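Uncharacterized protein (Mycobacterium avium subsp. paratuberculosis, PDB 4R9Z) probably hydrolyses fatty acyl-CoA thioesters, as a double hot-dog enzyme of the acyl-CoA thioesterase II family. Local coordinates at residues E165-T168 and V169-R173. Sequence-based numbering, arbitrary orientation.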
ATOM      1  N   GLU B 165      -3.942 -25.866   1.983  1.00 74.66           N
ATOM      2  CA  GLU B 165      -4.540 -26.282   0.723  1.00 67.67           C
ATOM      3  C   GLU B 165      -3.936 -25.488  -0.426  1.00 65.12           C
ATOM      4  O   GLU B 165      -3.472 -24.364  -0.238  1.00 65.13           O
ATOM      5  CB  GLU B 165      -6.061 -26.125   0.799  1.00 63.50           C
ATOM      6  CG  GLU B 165      -6.546 -24.693   0.893  1.00 73.18           C
ATOM      7  CD  GLU B 165      -8.053 -24.605   1.046  1.00 82.17           C
ATOM      8  OE1 GLU B 165      -8.678 -25.630   1.395  1.00 80.90           O
ATOM      9  OE2 GLU B 165      -8.610 -23.506   0.840  1.00 86.46           O
ATOM     10  N   THR B 166      -3.938 -26.078  -1.617  1.00 65.78           N
ATOM     11  CA  THR B 166      -3.227 -25.485  -2.740  1.00 48.20           C
ATOM     12  C   THR B 166      -3.985 -25.475  -4.059  1.00 47.55           C
ATOM     13  O   THR B 166      -4.600 -26.464  -4.456  1.00 55.52           O
ATOM     14  CB  THR B 166      -1.885 -26.214  -2.967  1.00 46.46           C
ATOM     15  OG1 THR B 166      -1.106 -26.157  -1.766  1.00 62.37           O
ATOM     16  CG2 THR B 166      -1.101 -25.581  -4.106  1.00 39.92           C
ATOM     17  N   GLU B 167      -3.938 -24.329  -4.722  1.00 48.14           N
ATOM     18  CA  GLU B 167      -4.339 -24.215  -6.109  1.00 39.50           C
ATOM     19  C   GLU B 167      -3.304 -23.327  -6.797  1.00 39.23           C
ATOM     20  O   GLU B 167      -2.758 -22.415  -6.177  1.00 48.86           O
ATOM     21  CB  GLU B 167      -5.754 -23.644  -6.219  1.00 39.49           C
ATOM     22  CG  GLU B 167      -5.865 -22.188  -5.827  1.00 40.60           C
ATOM     23  CD  GLU B 167      -7.286 -21.673  -5.886  1.00 48.04           C
ATOM     24  OE1 GLU B 167      -8.190 -22.463  -6.227  1.00 54.81           O
ATOM     25  OE2 GLU B 167      -7.498 -20.473  -5.604  1.00 46.56           O
ATOM     26  N   THR B 168      -3.005 -23.612  -8.060  1.00 35.50           N
ATOM     27  CA  THR B 168      -2.007 -22.836  -8.794  1.00 33.30           C
ATOM     28  C   THR B 168      -2.611 -21.928  -9.863  1.00 31.48           C
ATOM     29  O   THR B 168      -1.954 -21.015 -10.354  1.00 36.46           O
ATOM     30  CB  THR B 168      -0.964 -23.750  -9.446  1.00 36.50           C
ATOM     31  OG1 THR B 168      -1.594 -24.563 -10.443  1.00 32.20           O
ATOM     32  CG2 THR B 168      -0.322 -24.636  -8.392  1.00 29.84           C
ATOM     33  N   VAL B 169      -3.859 -22.188 -10.231  1.00 35.61           N
ATOM     34  CA  VAL B 169      -4.532 -21.364 -11.220  1.00 34.62           C
ATOM     35  C   VAL B 169      -4.993 -20.123 -10.473  1.00 33.53           C
ATOM     36  O   VAL B 169      -5.570 -20.242  -9.395  1.00 30.31           O
ATOM     37  CB  VAL B 169      -5.735 -22.095 -11.875  1.00 28.76           C
ATOM     38  CG1 VAL B 169      -6.589 -21.123 -12.671  1.00 22.96           C
ATOM     39  CG2 VAL B 169      -5.257 -23.223 -12.768  1.00 25.57           C
ATOM     40  N   PRO B 170      -4.715 -18.931 -11.028  1.00 40.08           N
ATOM     41  CA  PRO B 170      -5.026 -17.659 -10.362  1.00 30.49           C
ATOM     42  C   PRO B 170      -6.485 -17.585  -9.922  1.00 34.39           C
ATOM     43  O   PRO B 170      -7.345 -18.076 -10.654  1.00 32.89           O
ATOM     44  CB  PRO B 170      -4.722 -16.624 -11.445  1.00 21.85           C
ATOM     45  CG  PRO B 170      -3.636 -17.265 -12.252  1.00 27.38           C
ATOM     46  CD  PRO B 170      -4.008 -18.722 -12.306  1.00 31.86           C
ATOM     47  N   PRO B 171      -6.770 -16.972  -8.754  1.00 38.77           N
ATOM     48  CA  PRO B 171      -5.894 -16.231  -7.828  1.00 35.39           C
ATOM     49  C   PRO B 171      -4.895 -17.079  -7.023  1.00 31.54           C
ATOM     50  O   PRO B 171      -4.149 -16.517  -6.220  1.00 32.39           O
ATOM     51  CB  PRO B 171      -6.889 -15.548  -6.882  1.00 34.42           C
ATOM     52  CG  PRO B 171      -8.076 -16.413  -6.889  1.00 27.08           C
ATOM     53  CD  PRO B 171      -8.158 -17.029  -8.258  1.00 29.11           C
ATOM     54  N   ALA B 172      -4.920 -18.397  -7.199  1.00 30.34           N
ATOM     55  CA  ALA B 172      -3.953 -19.302  -6.571  1.00 31.97           C
ATOM     56  C   ALA B 172      -3.920 -19.209  -5.044  1.00 36.13           C
ATOM     57  O   ALA B 172      -2.856 -19.057  -4.459  1.00 35.99           O
ATOM     58  CB  ALA B 172      -2.553 -19.049  -7.136  1.00 24.05           C
ATOM     59  N   ARG B 173      -5.076 -19.312  -4.397  1.00 35.11           N
ATOM     60  CA  ARG B 173      -5.119 -19.303  -2.937  1.00 39.75           C
ATOM     61  C   ARG B 173      -4.285 -20.421  -2.312  1.00 47.74           C
ATOM     62  O   ARG B 173      -4.520 -21.601  -2.572  1.00 50.92           O
ATOM     63  CB  ARG B 173      -6.556 -19.424  -2.437  1.00 32.28           C
ATOM     64  CG  ARG B 173      -7.397 -18.187  -2.613  1.00 39.79           C
ATOM     65  CD  ARG B 173      -8.700 -18.348  -1.856  1.00 63.39           C
ATOM     66  NE  ARG B 173      -8.469 -18.571  -0.431  1.00 68.72           N
ATOM     67  CZ  ARG B 173      -9.305 -19.226   0.369  1.00 74.89           C
ATOM     68  NH1 ARG B 173     -10.430 -19.737  -0.118  1.00 70.93           N
ATOM     69  NH2 ARG B 173      -9.014 -19.379   1.655  1.00 62.06           N
TER
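The backbone N-H of Arg173 donates a hydrogen bond to the side chain of Glu167, with Arg173 N to Glu167 OE2 at 2.9 Å and an angle of 152° at the hydrogen. OE2 accepts through its anti lone pair, the one turned away from OE1. Glu167 CG sits between its own backbone N and carbonyl carbon (chi1 70°), and the rest of the chain runs extended across to the returning limb of the loop. Glu167 CG lies 3.5 Å from Ala172 CA, and Glu167 OE2 is the same distance from Arg173 CB. The carboxylate thus meets the backbone of Arg173 and not its guanidinium, whose plane is nearly perpendicular to it. Over one face of that guanidinium lies Glu165 OE2, 4.2 Å from Arg173 NH2, too far for a salt bridge and only loosely placed because Glu165 is poorly ordered; Arg173 NH2 has its salt bridge with Asp239. Residues 169-172 form a type VIa1 beta turn, closed by the bond from Ala172 N to Val169 O (2.9 Å), with cis Pro171 at its third position, while Pro170 packs on Tyr122 of the second subunit. This cis-proline turn lies in the long loop of the beta hairpin of strands 159-163 and 176-180, at the edge of the C-terminal hot-dog domain.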